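Lipase (Penicillium expansum, PDB 3G7N) hydrolyses triacylglycerols and other acylglycerol lipids, releasing free fatty acids, as a secreted alkaline lipase of the alpha/beta-hydrolase superfamily. Local coordinates at residues Y208-S211 with S216-K219; A116-Y121 with Q147-K152; I80-S85 with S91-M96; L11-K16 with T53-I58. All blocks are in the same frame, centred on the assembly; numbering follows the deposited sequence.

Contact 1: Y208-S211 with S216-K219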
loop_
_atom_site.group_PDB
_atom_site.type_symbol
_atom_site.label_atom_id
_atom_site.label_comp_id
_atom_site.label_asym_id
_atom_site.label_seq_id
_atom_site.Cartn_x
_atom_site.Cartn_y
_atom_site.Cartn_z
ATOM N N TYR A 208 11.514 -2.653 2.412
ATOM C CA TYR A 208 12.143 -3.903 2.007
ATOM C C TYR A 208 12.388 -3.817 0.510
ATOM O O TYR A 208 11.722 -3.048 -0.188
ATOM C CB TYR A 208 11.223 -5.100 2.274
ATOM C CG TYR A 208 10.950 -5.365 3.744
ATOM C CD1 TYR A 208 11.769 -6.225 4.476
ATOM C CD2 TYR A 208 9.954 -4.669 4.426
ATOM C CE1 TYR A 208 11.595 -6.394 5.852
ATOM C CE2 TYR A 208 9.718 -4.882 5.785
ATOM C CZ TYR A 208 10.593 -5.693 6.502
ATOM O OH TYR A 208 10.404 -5.869 7.860
ATOM N N TYR A 209 13.342 -4.596 0.007
ATOM C CA TYR A 209 13.796 -4.423 -1.361
ATOM C C TYR A 209 14.255 -5.771 -1.890
ATOM O O TYR A 209 14.823 -6.571 -1.138
ATOM C CB TYR A 209 14.939 -3.403 -1.377
ATOM C CG TYR A 209 15.284 -2.851 -2.738
ATOM C CD1 TYR A 209 14.526 -1.841 -3.321
ATOM C CD2 TYR A 209 16.463 -3.214 -3.358
ATOM C CE1 TYR A 209 14.869 -1.292 -4.525
ATOM C CE2 TYR A 209 16.887 -2.567 -4.529
ATOM C CZ TYR A 209 16.058 -1.611 -5.101
ATOM O OH TYR A 209 16.449 -0.963 -6.259
ATOM N N SER A 210 13.981 -6.069 -3.148
ATOM C CA SER A 210 14.468 -7.318 -3.722
ATOM C C SER A 210 14.668 -7.161 -5.206
ATOM O O SER A 210 14.190 -6.188 -5.812
ATOM C CB SER A 210 13.521 -8.500 -3.426
ATOM O OG SER A 210 12.520 -8.635 -4.427
ATOM N N SER A 211 15.285 -8.177 -5.804
ATOM C CA SER A 211 15.301 -8.317 -7.249
ATOM C C SER A 211 14.449 -9.505 -7.678
ATOM O O SER A 211 14.598 -10.007 -8.797
ATOM C CB SER A 211 16.741 -8.475 -7.766
ATOM O OG SER A 211 17.379 -9.582 -7.164
ATOM N N SER A 216 17.462 -12.489 -2.480
ATOM C CA SER A 216 17.851 -11.104 -2.738
ATOM C C SER A 216 17.142 -10.110 -1.832
ATOM O O SER A 216 17.344 -8.921 -1.966
ATOM C CB SER A 216 17.590 -10.729 -4.198
ATOM O OG SER A 216 16.199 -10.655 -4.475
ATOM N N THR A 217 16.233 -10.594 -0.989
ATOM C CA THR A 217 15.386 -9.715 -0.184
ATOM C C THR A 217 16.116 -9.124 1.009
ATOM O O THR A 217 16.763 -9.856 1.778
ATOM C CB THR A 217 14.127 -10.449 0.302
ATOM O OG1 THR A 217 13.350 -10.832 -0.833
ATOM C CG2 THR A 217 13.291 -9.540 1.205
ATOM N N VAL A 218 16.070 -7.804 1.140
ATOM C CA VAL A 218 16.699 -7.125 2.236
ATOM C C VAL A 218 15.715 -6.258 3.011
ATOM O O VAL A 218 14.704 -5.794 2.457
ATOM C CB VAL A 218 17.908 -6.272 1.775
ATOM C CG1 VAL A 218 18.965 -7.166 1.127
ATOM C CG2 VAL A 218 17.468 -5.184 0.789
ATOM N N LYS A 219 16.019 -6.034 4.285
ATOM C CA LYS A 219 15.370 -5.019 5.089
ATOM C C LYS A 219 16.238 -3.788 5.128
ATOM O O LYS A 219 17.422 -3.854 5.453
ATOM C CB LYS A 219 15.162 -5.541 6.511
ATOM C CG LYS A 219 14.478 -4.565 7.444
ATOM C CD LYS A 219 14.369 -5.148 8.860
ATOM C CE LYS A 219 13.368 -4.378 9.704
ATOM N NZ LYS A 219 13.102 -5.052 11.012
#

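Contact 2: A116-Y121 with Q147-K152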
loop_
_atom_site.group_PDB
_atom_site.type_symbol
_atom_site.label_atom_id
_atom_site.label_comp_id
_atom_site.label_asym_id
_atom_site.label_seq_id
_atom_site.Cartn_x
_atom_site.Cartn_y
_atom_site.Cartn_z
ATOM N N ALA A 116 -18.221 -4.040 9.438
ATOM C CA ALA A 116 -19.129 -5.162 9.312
ATOM C C ALA A 116 -18.383 -6.496 9.398
ATOM O O ALA A 116 -18.859 -7.454 10.022
ATOM C CB ALA A 116 -19.905 -5.063 8.006
ATOM N N LEU A 117 -17.209 -6.580 8.780
ATOM C CA LEU A 117 -16.444 -7.816 8.812
ATOM C C LEU A 117 -15.878 -8.092 10.200
ATOM O O LEU A 117 -15.809 -9.246 10.626
ATOM C CB LEU A 117 -15.349 -7.808 7.744
ATOM C CG LEU A 117 -15.863 -7.957 6.314
ATOM C CD1 LEU A 117 -14.751 -7.625 5.316
ATOM C CD2 LEU A 117 -16.375 -9.360 6.086
ATOM N N ILE A 118 -15.483 -7.042 10.912
ATOM C CA ILE A 118 -15.019 -7.192 12.296
ATOM C C ILE A 118 -16.111 -7.792 13.194
ATOM O O ILE A 118 -15.835 -8.676 14.009
ATOM C CB ILE A 118 -14.516 -5.861 12.875
ATOM C CG1 ILE A 118 -13.163 -5.472 12.258
ATOM C CG2 ILE A 118 -14.420 -5.943 14.415
ATOM C CD1 ILE A 118 -12.754 -4.035 12.551
ATOM N N ALA A 119 -17.355 -7.396 12.970
ATOM C CA ALA A 119 -18.470 -7.960 13.735
ATOM C C ALA A 119 -18.642 -9.455 13.482
ATOM O O ALA A 119 -18.980 -10.214 14.401
ATOM C CB ALA A 119 -19.746 -7.220 13.432
ATOM N N LYS A 120 -18.401 -9.894 12.252
ATOM C CA LYS A 120 -18.547 -11.286 11.884
ATOM C C LYS A 120 -17.324 -12.119 12.243
ATOM O O LYS A 120 -17.446 -13.314 12.564
ATOM C CB LYS A 120 -18.859 -11.408 10.388
ATOM C CG LYS A 120 -19.259 -12.788 9.931
ATOM C CD LYS A 120 -20.109 -12.719 8.655
ATOM C CE LYS A 120 -20.385 -14.104 8.064
ATOM N NZ LYS A 120 -20.878 -15.084 9.076
ATOM N N TYR A 121 -16.142 -11.498 12.176
ATOM C CA TYR A 121 -14.874 -12.182 12.409
ATOM C C TYR A 121 -14.047 -11.405 13.449
ATOM O O TYR A 121 -13.044 -10.770 13.116
ATOM C CB TYR A 121 -14.081 -12.310 11.098
ATOM C CG TYR A 121 -14.845 -12.995 9.988
ATOM C CD1 TYR A 121 -14.995 -14.374 9.973
ATOM C CD2 TYR A 121 -15.371 -12.265 8.931
ATOM C CE1 TYR A 121 -15.721 -15.003 8.973
ATOM C CE2 TYR A 121 -16.079 -12.892 7.908
ATOM C CZ TYR A 121 -16.264 -14.250 7.950
ATOM O OH TYR A 121 -17.045 -14.851 6.986
ATOM N N GLN A 147 -6.544 4.422 12.955
ATOM C CA GLN A 147 -7.289 5.432 13.702
ATOM C C GLN A 147 -8.728 4.980 13.950
ATOM O O GLN A 147 -9.295 5.244 15.029
ATOM C CB GLN A 147 -7.283 6.749 12.939
ATOM C CG GLN A 147 -5.938 7.449 12.957
ATOM C CD GLN A 147 -5.767 8.309 14.185
ATOM O OE1 GLN A 147 -4.818 8.126 14.954
ATOM N NE2 GLN A 147 -6.622 9.291 14.326
ATOM N N ASN A 148 -9.339 4.306 12.978
ATOM C CA ASN A 148 -10.716 3.846 13.142
ATOM C C ASN A 148 -10.848 2.574 13.960
ATOM O O ASN A 148 -11.876 2.363 14.619
ATOM C CB ASN A 148 -11.398 3.665 11.791
ATOM C CG ASN A 148 -11.957 4.970 11.243
ATOM O OD1 ASN A 148 -13.073 5.363 11.588
ATOM N ND2 ASN A 148 -11.157 5.696 10.454
ATOM N N PHE A 149 -9.809 1.745 13.973
ATOM C CA PHE A 149 -9.857 0.432 14.618
ATOM C C PHE A 149 -8.625 0.222 15.508
ATOM O O PHE A 149 -7.832 -0.688 15.291
ATOM C CB PHE A 149 -9.997 -0.683 13.563
ATOM C CG PHE A 149 -11.146 -0.478 12.622
ATOM C CD1 PHE A 149 -12.457 -0.591 13.073
ATOM C CD2 PHE A 149 -10.932 -0.203 11.280
ATOM C CE1 PHE A 149 -13.511 -0.384 12.232
ATOM C CE2 PHE A 149 -11.991 0.011 10.431
ATOM C CZ PHE A 149 -13.288 -0.121 10.893
ATOM N N PRO A 150 -8.521 1.025 16.592
ATOM C CA PRO A 150 -7.305 1.022 17.400
ATOM C C PRO A 150 -7.094 -0.237 18.258
ATOM O O PRO A 150 -5.966 -0.523 18.663
ATOM C CB PRO A 150 -7.477 2.252 18.300
ATOM C CG PRO A 150 -8.946 2.480 18.362
ATOM C CD PRO A 150 -9.450 2.096 16.995
ATOM N N ASP A 151 -8.111 -1.080 18.358
ATOM C CA ASP A 151 -7.966 -2.341 19.079
ATOM C C ASP A 151 -7.627 -3.540 18.198
ATOM O O ASP A 151 -7.686 -4.681 18.658
ATOM C CB ASP A 151 -9.224 -2.623 19.905
ATOM C CG ASP A 151 -10.464 -2.759 19.049
ATOM O OD1 ASP A 151 -10.414 -2.398 17.852
ATOM O OD2 ASP A 151 -11.532 -3.118 19.601
ATOM N N LYS A 152 -7.253 -3.295 16.937
ATOM C CA LYS A 152 -6.930 -4.399 16.024
ATOM C C LYS A 152 -5.465 -4.344 15.629
ATOM O O LYS A 152 -4.959 -3.267 15.271
ATOM C CB LYS A 152 -7.787 -4.312 14.762
ATOM C CG LYS A 152 -9.276 -4.451 15.014
ATOM C CD LYS A 152 -9.658 -5.830 15.551
ATOM C CE LYS A 152 -11.100 -5.814 16.065
ATOM N NZ LYS A 152 -11.543 -7.187 16.409
HETATM O O HOH W 1 -11.659 -8.461 13.889
#

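Contact 3: I80-S85 with S91-M96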
loop_
_atom_site.group_PDB
_atom_site.type_symbol
_atom_site.label_atom_id
_atom_site.label_comp_id
_atom_site.label_asym_id
_atom_site.label_seq_id
_atom_site.Cartn_x
_atom_site.Cartn_y
_atom_site.Cartn_z
ATOM N N ILE A 80 -2.358 19.350 0.708
ATOM C CA ILE A 80 -3.574 19.845 1.339
ATOM C C ILE A 80 -3.727 19.305 2.751
ATOM O O ILE A 80 -3.006 18.390 3.174
ATOM C CB ILE A 80 -4.838 19.565 0.506
ATOM C CG1 ILE A 80 -4.984 18.068 0.213
ATOM C CG2 ILE A 80 -4.769 20.291 -0.828
ATOM C CD1 ILE A 80 -5.303 17.235 1.426
ATOM N N THR A 81 -4.563 19.982 3.530
ATOM C CA THR A 81 -4.948 19.503 4.845
ATOM C C THR A 81 -5.975 18.393 4.703
ATOM O O THR A 81 -7.051 18.604 4.146
ATOM C CB THR A 81 -5.528 20.653 5.690
ATOM O OG1 THR A 81 -4.516 21.651 5.861
ATOM C CG2 THR A 81 -5.968 20.136 7.053
ATOM N N PRO A 82 -5.618 17.174 5.132
ATOM C CA PRO A 82 -6.544 16.067 4.914
ATOM C C PRO A 82 -7.648 16.049 5.959
ATOM O O PRO A 82 -7.454 16.523 7.081
ATOM C CB PRO A 82 -5.657 14.838 5.092
ATOM C CG PRO A 82 -4.590 15.273 5.997
ATOM C CD PRO A 82 -4.338 16.730 5.705
ATOM N N GLU A 83 -8.752 15.403 5.612
ATOM C CA GLU A 83 -9.880 15.224 6.512
ATOM C C GLU A 83 -10.528 13.880 6.184
ATOM O O GLU A 83 -10.976 13.667 5.056
ATOM C CB GLU A 83 -10.885 16.366 6.321
ATOM C CG GLU A 83 -12.155 16.231 7.146
ATOM C CD GLU A 83 -12.836 17.567 7.405
ATOM O OE1 GLU A 83 -12.678 18.496 6.582
ATOM O OE2 GLU A 83 -13.537 17.680 8.435
ATOM N N LEU A 84 -10.607 13.007 7.181
ATOM C CA LEU A 84 -11.211 11.679 7.009
ATOM C C LEU A 84 -11.979 11.309 8.278
ATOM O O LEU A 84 -11.449 11.429 9.388
ATOM C CB LEU A 84 -10.113 10.632 6.755
ATOM C CG LEU A 84 -9.278 10.793 5.476
ATOM C CD1 LEU A 84 -8.091 9.831 5.494
ATOM C CD2 LEU A 84 -10.109 10.612 4.220
ATOM N N SER A 85 -13.112 10.636 8.111
ATOM C CA SER A 85 -13.880 10.238 9.284
ATOM C C SER A 85 -13.090 9.288 10.171
ATOM O O SER A 85 -12.434 8.346 9.688
ATOM C CB SER A 85 -15.222 9.642 8.875
ATOM O OG SER A 85 -15.057 8.405 8.196
ATOM N N SER A 91 -2.377 19.337 13.110
ATOM C CA SER A 91 -2.593 20.513 12.275
ATOM C C SER A 91 -1.582 20.655 11.134
ATOM O O SER A 91 -1.855 21.356 10.158
ATOM C CB SER A 91 -2.566 21.787 13.144
ATOM O OG SER A 91 -1.265 22.011 13.674
ATOM N N ASP A 92 -0.359 20.209 11.373
ATOM C CA ASP A 92 0.707 20.416 10.399
ATOM C C ASP A 92 0.786 19.347 9.301
ATOM O O ASP A 92 1.531 19.501 8.342
ATOM C CB ASP A 92 2.067 20.633 11.071
ATOM C CG ASP A 92 2.463 19.494 11.998
ATOM O OD1 ASP A 92 1.576 18.722 12.438
ATOM O OD2 ASP A 92 3.649 19.435 12.380
ATOM N N VAL A 93 -0.042 18.313 9.404
ATOM C CA VAL A 93 0.009 17.201 8.442
ATOM C C VAL A 93 -0.544 17.672 7.116
ATOM O O VAL A 93 -1.627 18.243 7.040
ATOM C CB VAL A 93 -0.828 15.995 8.944
ATOM C CG1 VAL A 93 -1.092 14.995 7.801
ATOM C CG2 VAL A 93 -0.098 15.298 10.046
ATOM N N LYS A 94 0.211 17.411 6.050
ATOM C CA LYS A 94 -0.281 17.694 4.709
ATOM C C LYS A 94 -0.032 16.479 3.821
ATOM O O LYS A 94 1.030 15.872 3.902
ATOM C CB LYS A 94 0.448 18.902 4.104
ATOM C CG LYS A 94 0.295 20.210 4.892
ATOM C CD LYS A 94 -1.124 20.721 4.819
ATOM C CE LYS A 94 -1.285 22.018 5.610
ATOM N NZ LYS A 94 -0.521 23.136 4.991
ATOM N N ILE A 95 -0.981 16.217 2.930
ATOM C CA ILE A 95 -0.899 15.075 2.008
ATOM C C ILE A 95 -1.230 15.593 0.620
ATOM O O ILE A 95 -2.015 16.531 0.456
ATOM C CB ILE A 95 -1.938 13.976 2.407
ATOM C CG1 ILE A 95 -1.676 13.474 3.833
ATOM C CG2 ILE A 95 -1.928 12.828 1.410
ATOM C CD1 ILE A 95 -2.746 12.487 4.342
ATOM N N MET A 96 -0.645 14.975 -0.403
ATOM C CA MET A 96 -0.932 15.414 -1.741
ATOM C C MET A 96 -2.385 15.142 -2.128
ATOM O O MET A 96 -2.938 14.070 -1.829
ATOM C CB MET A 96 0.046 14.765 -2.731
ATOM C CG MET A 96 0.030 13.239 -2.756
ATOM S SD MET A 96 1.355 12.530 -3.776
ATOM C CE MET A 96 0.625 12.703 -5.390
#

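Contact 4: L11-K16 with T53-I58. With SO4 (sulfate ion), chain E.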
loop_
_atom_site.group_PDB
_atom_site.type_symbol
_atom_site.label_atom_id
_atom_site.label_comp_id
_atom_site.label_asym_id
_atom_site.label_seq_id
_atom_site.Cartn_x
_atom_site.Cartn_y
_atom_site.Cartn_z
ATOM N N LEU A 11 5.676 -10.642 1.467
ATOM C CA LEU A 11 5.694 -9.584 0.464
ATOM C C LEU A 11 5.333 -10.145 -0.908
ATOM O O LEU A 11 4.671 -9.473 -1.712
ATOM C CB LEU A 11 7.052 -8.886 0.452
ATOM C CG LEU A 11 7.314 -8.027 1.687
ATOM C CD1 LEU A 11 8.804 -7.732 1.833
ATOM C CD2 LEU A 11 6.481 -6.750 1.662
ATOM N N HIS A 12 5.730 -11.386 -1.170
ATOM C CA HIS A 12 5.334 -12.096 -2.368
ATOM C C HIS A 12 3.808 -12.276 -2.423
ATOM O O HIS A 12 3.182 -12.025 -3.438
ATOM C CB HIS A 12 6.070 -13.457 -2.444
ATOM C CG HIS A 12 5.749 -14.259 -3.660
ATOM N ND1 HIS A 12 6.211 -13.931 -4.918
ATOM C CD2 HIS A 12 5.111 -15.448 -3.798
ATOM C CE1 HIS A 12 5.852 -14.865 -5.779
ATOM N NE2 HIS A 12 5.131 -15.766 -5.136
ATOM N N ARG A 13 3.215 -12.656 -1.290
ATOM C CA ARG A 13 1.758 -12.717 -1.186
ATOM C C ARG A 13 1.124 -11.347 -1.442
ATOM O O ARG A 13 0.147 -11.250 -2.157
ATOM C CB ARG A 13 1.311 -13.285 0.165
ATOM C CG ARG A 13 -0.199 -13.206 0.368
ATOM C CD ARG A 13 -0.630 -13.860 1.686
ATOM N NE ARG A 13 -2.042 -13.635 1.989
ATOM C CZ ARG A 13 -2.509 -12.584 2.654
ATOM N NH1 ARG A 13 -1.701 -11.624 3.069
ATOM N NH2 ARG A 13 -3.816 -12.499 2.886
ATOM N N ALA A 14 1.690 -10.312 -0.841
ATOM C CA ALA A 14 1.174 -8.968 -1.035
ATOM C C ALA A 14 1.184 -8.602 -2.524
ATOM O O ALA A 14 0.266 -7.954 -3.013
ATOM C CB ALA A 14 1.986 -7.976 -0.237
ATOM N N ALA A 15 2.241 -8.994 -3.227
ATOM C CA ALA A 15 2.347 -8.700 -4.652
ATOM C C ALA A 15 1.338 -9.470 -5.469
ATOM O O ALA A 15 0.770 -8.936 -6.416
ATOM C CB ALA A 15 3.760 -8.961 -5.132
ATOM N N LYS A 16 1.071 -10.727 -5.076
ATOM C CA LYS A 16 0.008 -11.490 -5.730
ATOM C C LYS A 16 -1.376 -10.860 -5.551
ATOM O O LYS A 16 -2.143 -10.755 -6.487
ATOM C CB LYS A 16 -0.001 -12.957 -5.277
ATOM C CG LYS A 16 1.230 -13.730 -5.762
ATOM C CD LYS A 16 1.463 -15.026 -4.952
ATOM C CE LYS A 16 0.400 -16.056 -5.186
ATOM N NZ LYS A 16 0.768 -17.310 -4.456
ATOM N N THR A 53 -9.794 -16.580 5.689
ATOM C CA THR A 53 -9.923 -17.609 6.727
ATOM C C THR A 53 -8.560 -18.229 7.063
ATOM O O THR A 53 -8.224 -18.392 8.236
ATOM C CB THR A 53 -10.884 -18.721 6.278
ATOM O OG1 THR A 53 -12.121 -18.140 5.850
ATOM C CG2 THR A 53 -11.140 -19.690 7.415
ATOM N N GLU A 54 -7.708 -18.369 6.049
ATOM C CA GLU A 54 -6.364 -18.917 6.206
ATOM C C GLU A 54 -5.516 -18.038 7.108
ATOM O O GLU A 54 -4.831 -18.530 8.005
ATOM C CB GLU A 54 -5.697 -19.088 4.841
ATOM C CG GLU A 54 -4.298 -19.678 4.920
ATOM C CD GLU A 54 -3.656 -19.845 3.558
ATOM O OE1 GLU A 54 -4.392 -20.086 2.574
ATOM O OE2 GLU A 54 -2.451 -19.534 3.440
ATOM N N LYS A 55 -5.510 -16.731 6.855
ATOM C CA LYS A 55 -4.646 -15.815 7.597
ATOM C C LYS A 55 -5.311 -15.197 8.828
ATOM O O LYS A 55 -4.675 -14.506 9.601
ATOM C CB LYS A 55 -4.136 -14.705 6.673
ATOM C CG LYS A 55 -3.286 -15.197 5.509
ATOM C CD LYS A 55 -1.970 -15.833 5.977
ATOM C CE LYS A 55 -0.995 -15.953 4.821
ATOM N NZ LYS A 55 0.232 -16.682 5.243
ATOM N N LYS A 56 -6.626 -15.392 8.930
ATOM C CA LYS A 56 -7.441 -14.708 9.930
ATOM C C LYS A 56 -7.257 -13.203 9.849
ATOM O O LYS A 56 -6.980 -12.514 10.828
ATOM C CB LYS A 56 -7.151 -15.237 11.344
ATOM C CG LYS A 56 -7.520 -16.714 11.519
ATOM C CD LYS A 56 -7.340 -17.154 12.976
ATOM C CE LYS A 56 -8.019 -18.493 13.257
ATOM N NZ LYS A 56 -7.529 -19.571 12.353
ATOM N N THR A 57 -7.442 -12.708 8.625
ATOM C CA THR A 57 -7.356 -11.267 8.382
ATOM C C THR A 57 -8.574 -10.744 7.662
ATOM O O THR A 57 -9.283 -11.480 6.964
ATOM C CB THR A 57 -6.133 -10.869 7.551
ATOM O OG1 THR A 57 -6.208 -11.526 6.281
ATOM C CG2 THR A 57 -4.832 -11.176 8.282
ATOM N N ILE A 58 -8.799 -9.453 7.862
ATOM C CA ILE A 58 -9.713 -8.658 7.056
ATOM C C ILE A 58 -8.850 -7.704 6.246
ATOM O O ILE A 58 -7.975 -7.036 6.807
ATOM C CB ILE A 58 -10.667 -7.875 7.978
ATOM C CG1 ILE A 58 -11.578 -8.869 8.703
ATOM C CG2 ILE A 58 -11.466 -6.817 7.210
ATOM C CD1 ILE A 58 -12.216 -8.324 9.966
HETATM S S SO4 E . -0.278 -19.736 -6.671
HETATM O O1 SO4 E . -0.561 -19.031 -7.919
HETATM O O2 SO4 E . -0.858 -19.093 -5.484
HETATM O O3 SO4 E . -0.751 -21.122 -6.753
HETATM O O4 SO4 E . 1.179 -19.812 -6.512
#

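Contact 1: Y208-S211 with S216-K219
Tyr209 and Val218 hold each other by both backbone bonds of an antiparallel hydrogen-bonded pair, and these two bonds are the tight centre of the seam. Val218 N reaches Tyr209 O at 2.9 Å, almost straight on; the return bond, Tyr209 N to Val218 O at 3.0 Å, is more bent (147° at the hydrogen). A CA-H...O contact joins each carbonyl: Thr217 CA to Tyr209 O at 3.3 Å, Tyr208 CA to Val218 O. Beside this seam the Val218 methyl CG2 meets Tyr209 CB at 3.8 Å. The Tyr209 ring, with CG anti to the backbone N (chi1 -165°), runs away from Val218 to about 6 Å from the side chain of Asp188, probably the charge-relay acid, without touching the triad, and its OH is hydrogen-bonded to Asn232 ND2. Strands 206-210 and 218-219 form a beta hairpin near one margin of the mixed alpha/beta-hydrolase sheet, and backbone bonds from Tyr208 and Ser210 to Asn184 tie it to strand 179-185. Tyr208 and Lys219, a non-hydrogen-bonded pair, stand on the other face; Tyr208 is packed there against Leu11 of helix 8-23, and the lysine end lies open to solvent. The extended lysine chain runs alongside the ring, its CB 3.7 Å from Tyr208 CE1. The turn end is also open to solvent at Ser211, whose N donates to Ser216 OG at 3.0 Å; that hydroxyl is hydrogen-bonded to Thr213 OG1 too.

Contact 2: A116-Y121 with Q147-K152
Lys152 NZ and Tyr121 O take hold of one water from two sides: the ammonium donates to the water at 2.8 Å from NZ, and the water donates to the carbonyl, again 2.8 Å from Tyr121 O. Tyr121 is the first residue to leave helix 97-120, so the water ties the end of that helix to the type I turn Phe149 to Lys152, itself closed by a bond from Lys152 N to Phe149 O. Beside this bridge Ile118 uses both its branches. With CG2 anti to the backbone N and CG1 next to it (chi1 -73°), the CG2 methyl lies against Lys152 CE at 3.7 Å, and the CG1 arm carries CD1 over one face of the Phe149 ring. CD1 sits 3.5 Å from Phe149 CD1, off-centre toward the rim, in a CH-pi contact; Asn148 CB covers the opposite face. With an alanine at Ile118, that ring face would probably lose its methyl and the lysine's CE its apolar neighbour. The contact stands at the surface between the ends of helices 97-120 and 133-148. Ile111 and Val114 of the first helix also touch Phe149, and Ile118 rests on Ile58 of strand 57-62.

Contact 3: I80-S85 with S91-M96
Ile80 and Ile95 exchange both backbone bonds as an antiparallel hydrogen-bonded pair. Ile80 N donates to Ile95 O at 2.9 Å, nearly straight at the hydrogen but tilted 34° from the plane of that carbonyl. The return bond, Ile95 N to Ile80 O at 3.0 Å, lies in the carbonyl plane. Ile80 O also receives a CA-H...O contact from Lys94 CA at 3.2 Å, and the lysine chain, bent at chi2, brings CD past the same oxygen. At the other carbonyl of the pair, Ile80 CG1 sits between its own N and carbonyl carbon (chi1 56°), which sets it 3.4 Å from Ile95 O. Val93 O fares differently. It is buried here with no hydrogen-bond partner in the model, and what faces it is Pro82 CD, at 3.4 Å, from a residue with no N-H to offer. The neighbouring polar groups are served by Asn166, whose ND2 donates to Asp92 O while its OD1 accepts from Lys94 N; backbone bonds also join Lys94 to Asn166 and Met96 to Ile164. Pro82 CG makes the apolar part of the contact, meeting Ile95 CD1 at 3.7 Å and Val93 CG1 at 3.9 Å, both chains crossing it roughly at right angles. A glycine at Pro82 is likely to open a gap beside those two side chains and to let the backbone there flex. The two-stranded sheet of 79-80 and 95-96 leads into helix 97-120, whose His100 touches Pro82; Trp169 of helix 167-175 packs on Val93 and Ile95, and Ile140 of helix 133-148 also meets Ile95.

Contact 4: L11-K16 with T53-I58
A G1 beta bulge, in which Lys56 and Thr57 both face Ser52, shapes the hairpin turn between strands 45-52 and 57-62, and the turn residue Lys55 leans from it onto Arg13 of helix 8-23. Lys56 takes the left-handed backbone conformation expected of the bulge (phi 54°, psi 52°). The contact joins the N-terminal helix to one end of a strand of the alpha/beta-hydrolase sheet. Arg13 reaches across fully extended from CG to NE, and Lys55, bent at chi2, runs antiparallel alongside it. The aliphatic part of the lysine does the touching: Lys55 CG stands over one face of the guanidinium, 3.8 Å from Arg13 NH2 and offset toward the rim, and Lys55 CE lies 3.8 Å from Arg13 CD. The like charges stay apart, with Lys55 NZ 5.0 Å from Arg13 NE. Beyond the two segments, Arg13 NH2 makes salt bridges to Asp31 OD2 and Glu127 OE2, and NE and NH1 are hydrogen-bonded as well; together these bonds probably fix the guanidinium's rotation and so the face it turns to Lys55. Glu127 OE2 also hydrogen-bonds Thr57 OG1, so the threonine and the arginine share a carboxylate oxygen although Thr57 OG1 and Arg13 NH2 are themselves 4.3 Å apart. Three residues further along the helix, Lys16 has a separate partner: a sulfate ion, probably from the crystallisation liquor, that Ser258 OG also binds and whose O2 accepts a hydrogen bond from Lys16 NZ at 2.6 Å.

None of the four is fully buried: contacts 1, 3 and 4 are partly so, and contact 2 lies at the surface. Contacts 1 and 3 are antiparallel pairs held by backbone bonds, contact 1 in the large sheet and contact 3 in a separate two-stranded one on the opposite side of the molecule's centre. Contact 2 relies on apolar packing plus a water, whereas contact 4 lays lysine alkyl carbons over the face of a guanidinium held by acids. The pieces adjoin: Tyr208 CB of contact 1 packs on Leu11 CD1 of contact 4, and Ile58 CD1 of contact 4 packs against the backbone at Leu117 and Ile118 of contact 2. Asn148 of contact 2 probably hydrogen-bonds Ser85 of contact 3.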